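Local coordinates for protein fimbrial subunit type 1 (Actinomyces oris, PDB 3UXF) that serves as the major subunit of a cell-wall-linked fimbria, a bacterial surface structure of a kind involved in adhesion, at residues 44-49 with 125-130; 78-83 with 115-120. All coordinates share one frame; numbering follows the deposited sequence.

Interactions 1 and 2 belong to the two facing sheets of the N-terminal pilin domain, a beta sandwich, with centres about 9 Å apart. Strands 44-48 and 78-84 follow each other in the chain, as do strands 114-119 and 125-128, so the chain opens interaction 1, makes both strands of interaction 2 and then returns to complete interaction 1. The connections from 44-48 to 78-84 and from 114-119 to 125-128 cross between the sheets. The sheets meet through their apolar faces: Phe128 CD1 lies 3.6 Å from Ile81 CD1, and Ile118 packs on Ala126 and Phe128. One shared core thus joins the two antiparallel pairs, and strands 114-119 and 125-128 are outermost in their sheets.

Interaction 1 of 2, residues 44-49 with 125-130; sequences TLTVHK and LASFTD. With CA (calcium ion), chain D.
With CG beside their backbone N atoms (chi1 -60° and -68°), Leu125 and His48 run side by side in the same direction, and Leu125 CD2 comes over one face of the imidazole. CD2 stops 3.6 Å from the ring centroid, a CH-pi contact nearer the ND1-CE1 side than the centre. The two belong to an antiparallel strand pair in one sheet of a beta sandwich, where Leu45 with Phe128 and Val47 with Ala126 form the hydrogen-bonded pairs. The Val47 N to Ala126 O bond is nearly straight, 174° at hydrogen. Small Ala126 and branched Val47 suit the inner face, their CB atoms 4.1 Å apart, while the flat ring of Phe128 presents its edge to Val47 CG2. Both Leu45 and Phe128 pack there on Ile81 of the facing sheet.

The face carrying Thr46, Ser127, His48 and Leu125 is more polar: Thr46 OG1 reaches two waters, one donating to Phe128 O and the other joining Ser127 OG, so small hydroxyl residues fit this partly hydrated side. His48 NE2 is hydrogen-bonded to His175 ND1, while Tyr177 stacks on the ring. Beyond the strand, Asp130 binds a calcium ion shared with Thr133 O; its OD1 lies 2.5 Å from the metal and its backbone O 2.4 Å, alongside four waters.

Interaction 2 of 2, residues 78-83 with 115-120; sequences EFTITK and VQKITT
Thr80 and Val115 meet more tightly than ordinary van der Waals contact, with Thr80 CG2 only 3.4 Å from Val115 CG1. Both methyls stand anti to their own backbone N, which turns them toward each other across the antiparallel strands. Beta-branched side chains suit such extended backbone, and here the two methyls meet between diagonal neighbours. Further along this same outer, solvent-facing side the packing loosens. The extended Glu78 crosses Lys117, which bends at chi3 and chi4, yet OE2 and NZ remain 4.0 Å apart, a long salt bridge. A water links the two groups, its bond to the lysine weak. Flexible charged chains suit so exposed and widely spaced a pair. Glu78 OE1 and Thr80 OG1 are both hydrogen-bonded to Thr143 OG1.

Buried packing lies on the other face, with Phe79, Ile81 and Ile118. Four backbone hydrogen bonds secure the pairs Phe79 with Ile118 and Ile81 with Gln116; Phe79 N reaches Ile118 O at 2.8 Å. Ile81 CG1 lies 3.9 Å from Gln116 CB, the glutamine's amide turning off from the strand. Strand 136-144 flanks strand 78-84 within the sheet, and strand 114-119 forms its outer edge. Phe79 and Ile81 pack on both strands 44-48 and 125-128 of the facing sheet, Ile118 on 125-128.

Interaction 1 of 2, residues 44-49 with 125-130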
loop_
_atom_site.group_PDB
_atom_site.type_symbol
_atom_site.label_atom_id
_atom_site.label_comp_id
_atom_site.label_asym_id
_atom_site.label_seq_id
_atom_site.Cartn_x
_atom_site.Cartn_y
_atom_site.Cartn_z
ATOM N N THR A 44 -3.094 30.484 -23.044
ATOM C CA THR A 44 -2.199 29.457 -22.500
ATOM C C THR A 44 -3.048 28.383 -21.837
ATOM O O THR A 44 -4.191 28.645 -21.449
ATOM C CB THR A 44 -1.171 29.999 -21.455
ATOM O OG1 THR A 44 -1.872 30.571 -20.357
ATOM C CG2 THR A 44 -0.244 31.091 -22.072
ATOM N N LEU A 45 -2.482 27.176 -21.729
ATOM C CA LEU A 45 -3.150 26.075 -21.039
ATOM C C LEU A 45 -2.121 25.479 -20.091
ATOM O O LEU A 45 -1.092 25.041 -20.557
ATOM C CB LEU A 45 -3.603 25.014 -22.037
ATOM C CG LEU A 45 -4.121 23.740 -21.358
ATOM C CD1 LEU A 45 -5.314 24.029 -20.451
ATOM C CD2 LEU A 45 -4.455 22.677 -22.431
ATOM N N THR A 46 -2.406 25.444 -18.794
ATOM C CA THR A 46 -1.441 24.936 -17.812
ATOM C C THR A 46 -2.082 23.741 -17.131
ATOM O O THR A 46 -3.115 23.876 -16.479
ATOM C CB THR A 46 -1.111 26.006 -16.781
ATOM O OG1 THR A 46 -0.517 27.122 -17.459
ATOM C CG2 THR A 46 -0.066 25.478 -15.768
ATOM N N VAL A 47 -1.502 22.563 -17.333
ATOM C CA VAL A 47 -2.027 21.328 -16.727
ATOM C C VAL A 47 -1.185 21.020 -15.482
ATOM O O VAL A 47 0.033 20.991 -15.578
ATOM C CB VAL A 47 -1.915 20.180 -17.756
ATOM C CG1 VAL A 47 -2.537 18.849 -17.221
ATOM C CG2 VAL A 47 -2.612 20.583 -19.067
ATOM N N HIS A 48 -1.845 20.855 -14.333
ATOM C CA HIS A 48 -1.154 20.614 -13.063
ATOM C C HIS A 48 -1.216 19.107 -12.764
ATOM O O HIS A 48 -2.301 18.577 -12.530
ATOM C CB HIS A 48 -1.862 21.376 -11.955
ATOM C CG HIS A 48 -1.742 22.867 -12.073
ATOM N ND1 HIS A 48 -0.982 23.628 -11.210
ATOM C CD2 HIS A 48 -2.280 23.738 -12.966
ATOM C CE1 HIS A 48 -1.050 24.898 -11.564
ATOM N NE2 HIS A 48 -1.831 24.990 -12.625
ATOM N N LYS A 49 -0.063 18.432 -12.811
ATOM C CA LYS A 49 -0.013 16.991 -12.571
ATOM C C LYS A 49 0.405 16.747 -11.118
ATOM O O LYS A 49 1.474 17.182 -10.684
ATOM C CB LYS A 49 0.966 16.329 -13.542
ATOM C CG LYS A 49 1.135 14.803 -13.297
ATOM C CD LYS A 49 -0.127 14.033 -13.687
ATOM C CE LYS A 49 0.046 12.520 -13.320
ATOM N NZ LYS A 49 -1.134 11.768 -13.777
ATOM N N LEU A 125 4.099 20.912 -13.773
ATOM C CA LEU A 125 3.311 21.665 -14.763
ATOM C C LEU A 125 3.583 21.282 -16.201
ATOM O O LEU A 125 4.723 21.196 -16.618
ATOM C CB LEU A 125 3.629 23.165 -14.619
ATOM C CG LEU A 125 3.317 23.805 -13.258
ATOM C CD1 LEU A 125 3.504 25.320 -13.337
ATOM C CD2 LEU A 125 1.904 23.506 -12.772
ATOM N N ALA A 126 2.530 21.105 -16.994
ATOM C CA ALA A 126 2.693 21.071 -18.435
ATOM C C ALA A 126 2.110 22.402 -18.949
ATOM O O ALA A 126 0.887 22.598 -18.957
ATOM C CB ALA A 126 1.945 19.912 -19.022
ATOM N N SER A 127 3.001 23.331 -19.287
ATOM C CA SER A 127 2.570 24.697 -19.569
ATOM C C SER A 127 2.539 24.951 -21.043
ATOM O O SER A 127 3.559 25.314 -21.618
ATOM C CB SER A 127 3.507 25.711 -18.914
ATOM O OG SER A 127 3.397 25.592 -17.505
ATOM N N PHE A 128 1.381 24.769 -21.661
ATOM C CA PHE A 128 1.277 25.022 -23.093
ATOM C C PHE A 128 1.181 26.521 -23.346
ATOM O O PHE A 128 0.404 27.215 -22.693
ATOM C CB PHE A 128 0.052 24.310 -23.680
ATOM C CG PHE A 128 0.161 22.816 -23.623
ATOM C CD1 PHE A 128 0.712 22.126 -24.665
ATOM C CD2 PHE A 128 -0.232 22.131 -22.478
ATOM C CE1 PHE A 128 0.845 20.741 -24.622
ATOM C CE2 PHE A 128 -0.104 20.745 -22.406
ATOM C CZ PHE A 128 0.444 20.048 -23.469
ATOM N N THR A 129 1.986 27.021 -24.286
ATOM C CA THR A 129 2.157 28.463 -24.423
ATOM C C THR A 129 1.213 29.014 -25.471
ATOM O O THR A 129 0.486 28.266 -26.122
ATOM C CB THR A 129 3.565 28.814 -24.939
ATOM O OG1 THR A 129 3.750 28.195 -26.223
ATOM C CG2 THR A 129 4.646 28.292 -23.945
ATOM N N ASP A 130 1.297 30.322 -25.663
ATOM C CA ASP A 130 0.573 30.984 -26.755
ATOM C C ASP A 130 1.018 30.459 -28.126
ATOM O O ASP A 130 0.213 30.371 -29.055
ATOM C CB ASP A 130 0.785 32.492 -26.618
ATOM C CG ASP A 130 -0.018 33.308 -27.622
ATOM O OD1 ASP A 130 -1.134 32.908 -28.001
ATOM O OD2 ASP A 130 0.473 34.380 -28.013
HETATM CA CA CA D . -1.709 31.437 -29.935
HETATM O O HOH W 1 1.046 27.613 -19.923
HETATM O O HOH W 2 2.123 28.120 -16.437
HETATM O O HOH W 3 -3.246 32.558 -31.464
HETATM O O HOH W 4 -3.831 31.972 -28.788
HETATM O O HOH W 5 -0.042 32.828 -30.992
HETATM O O HOH W 6 -1.412 30.168 -31.911
#

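Interaction 2 of 2, residues 78-83 with 115-120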
loop_
_atom_site.group_PDB
_atom_site.type_symbol
_atom_site.label_atom_id
_atom_site.label_comp_id
_atom_site.label_asym_id
_atom_site.label_seq_id
_atom_site.Cartn_x
_atom_site.Cartn_y
_atom_site.Cartn_z
ATOM N N GLU A 78 4.194 13.214 -19.807
ATOM C CA GLU A 78 3.916 13.931 -21.065
ATOM C C GLU A 78 2.416 14.099 -21.261
ATOM O O GLU A 78 1.663 13.128 -21.135
ATOM C CB GLU A 78 4.475 13.139 -22.235
ATOM C CG GLU A 78 4.273 13.835 -23.550
ATOM C CD GLU A 78 4.635 12.928 -24.710
ATOM O OE1 GLU A 78 3.793 12.120 -25.151
ATOM O OE2 GLU A 78 5.799 13.015 -25.165
ATOM N N PHE A 79 1.979 15.318 -21.590
ATOM C CA PHE A 79 0.607 15.580 -22.015
ATOM C C PHE A 79 0.597 15.971 -23.464
ATOM O O PHE A 79 1.487 16.681 -23.911
ATOM C CB PHE A 79 -0.031 16.695 -21.181
ATOM C CG PHE A 79 -0.454 16.221 -19.820
ATOM C CD1 PHE A 79 -1.696 15.675 -19.649
ATOM C CD2 PHE A 79 0.409 16.297 -18.742
ATOM C CE1 PHE A 79 -2.110 15.190 -18.389
ATOM C CE2 PHE A 79 0.012 15.801 -17.495
ATOM C CZ PHE A 79 -1.269 15.293 -17.323
ATOM N N THR A 80 -0.388 15.464 -24.178
ATOM C CA THR A 80 -0.629 15.865 -25.554
ATOM C C THR A 80 -1.963 16.605 -25.605
ATOM O O THR A 80 -2.944 16.171 -25.016
ATOM C CB THR A 80 -0.688 14.654 -26.454
ATOM O OG1 THR A 80 0.602 14.048 -26.479
ATOM C CG2 THR A 80 -1.082 15.072 -27.873
ATOM N N ILE A 81 -2.008 17.723 -26.321
ATOM C CA ILE A 81 -3.286 18.357 -26.589
ATOM C C ILE A 81 -3.607 18.235 -28.073
ATOM O O ILE A 81 -2.715 18.400 -28.918
ATOM C CB ILE A 81 -3.320 19.827 -26.100
ATOM C CG1 ILE A 81 -2.301 20.704 -26.842
ATOM C CG2 ILE A 81 -3.025 19.867 -24.610
ATOM C CD1 ILE A 81 -2.423 22.203 -26.493
ATOM N N THR A 82 -4.866 17.948 -28.394
ATOM C CA THR A 82 -5.263 17.866 -29.797
ATOM C C THR A 82 -6.414 18.837 -30.046
ATOM O O THR A 82 -7.434 18.762 -29.358
ATOM C CB THR A 82 -5.724 16.456 -30.151
ATOM O OG1 THR A 82 -4.652 15.543 -29.878
ATOM C CG2 THR A 82 -6.116 16.380 -31.627
ATOM N N LYS A 83 -6.264 19.775 -30.994
ATOM C CA LYS A 83 -7.352 20.713 -31.268
ATOM C C LYS A 83 -8.560 20.024 -31.894
ATOM O O LYS A 83 -8.399 19.154 -32.752
ATOM C CB LYS A 83 -6.889 21.859 -32.191
ATOM C CG LYS A 83 -7.882 23.025 -32.257
ATOM C CD LYS A 83 -7.269 24.218 -33.037
ATOM C CE LYS A 83 -8.261 24.900 -33.975
ATOM N NZ LYS A 83 -9.485 25.452 -33.382
ATOM N N VAL A 115 -1.681 19.079 -33.182
ATOM C CA VAL A 115 -1.260 18.424 -31.930
ATOM C C VAL A 115 -0.028 19.116 -31.317
ATOM O O VAL A 115 0.843 19.570 -32.046
ATOM C CB VAL A 115 -0.887 16.953 -32.248
ATOM C CG1 VAL A 115 -0.443 16.227 -31.013
ATOM C CG2 VAL A 115 -2.062 16.243 -32.881
ATOM N N GLN A 116 0.040 19.225 -29.986
ATOM C CA GLN A 116 1.221 19.719 -29.308
ATOM C C GLN A 116 1.448 18.860 -28.078
ATOM O O GLN A 116 0.485 18.310 -27.533
ATOM C CB GLN A 116 1.016 21.166 -28.850
ATOM C CG GLN A 116 1.119 22.184 -30.002
ATOM C CD GLN A 116 2.512 22.219 -30.626
ATOM O OE1 GLN A 116 3.544 22.081 -29.945
ATOM N NE2 GLN A 116 2.541 22.417 -31.925
ATOM N N LYS A 117 2.703 18.754 -27.652
ATOM C CA LYS A 117 3.059 17.968 -26.476
ATOM C C LYS A 117 4.005 18.722 -25.555
ATOM O O LYS A 117 4.785 19.561 -25.997
ATOM C CB LYS A 117 3.734 16.654 -26.877
ATOM C CG LYS A 117 3.072 15.896 -28.001
ATOM C CD LYS A 117 3.915 14.690 -28.392
ATOM C CE LYS A 117 5.100 15.098 -29.256
ATOM N NZ LYS A 117 6.396 15.028 -28.527
ATOM N N ILE A 118 3.936 18.392 -24.272
ATOM C CA ILE A 118 4.815 18.963 -23.262
ATOM C C ILE A 118 5.019 17.940 -22.152
ATOM O O ILE A 118 4.107 17.188 -21.823
ATOM C CB ILE A 118 4.226 20.230 -22.639
ATOM C CG1 ILE A 118 4.440 21.429 -23.557
ATOM C CG2 ILE A 118 4.866 20.500 -21.290
ATOM C CD1 ILE A 118 4.813 22.687 -22.819
ATOM N N THR A 119 6.217 17.916 -21.578
ATOM C CA THR A 119 6.518 17.004 -20.481
ATOM C C THR A 119 6.729 17.810 -19.209
ATOM O O THR A 119 7.388 18.847 -19.232
ATOM C CB THR A 119 7.760 16.152 -20.774
ATOM O OG1 THR A 119 7.514 15.329 -21.918
ATOM C CG2 THR A 119 8.086 15.267 -19.584
ATOM N N THR A 120 6.164 17.349 -18.098
ATOM C CA THR A 120 6.254 18.110 -16.873
ATOM C C THR A 120 7.665 18.038 -16.291
ATOM O O THR A 120 8.394 17.046 -16.472
ATOM C CB THR A 120 5.292 17.570 -15.796
ATOM O OG1 THR A 120 5.650 16.209 -15.486
ATOM C CG2 THR A 120 3.838 17.611 -16.275
HETATM O O HOH W 7 7.637 14.708 -25.640
#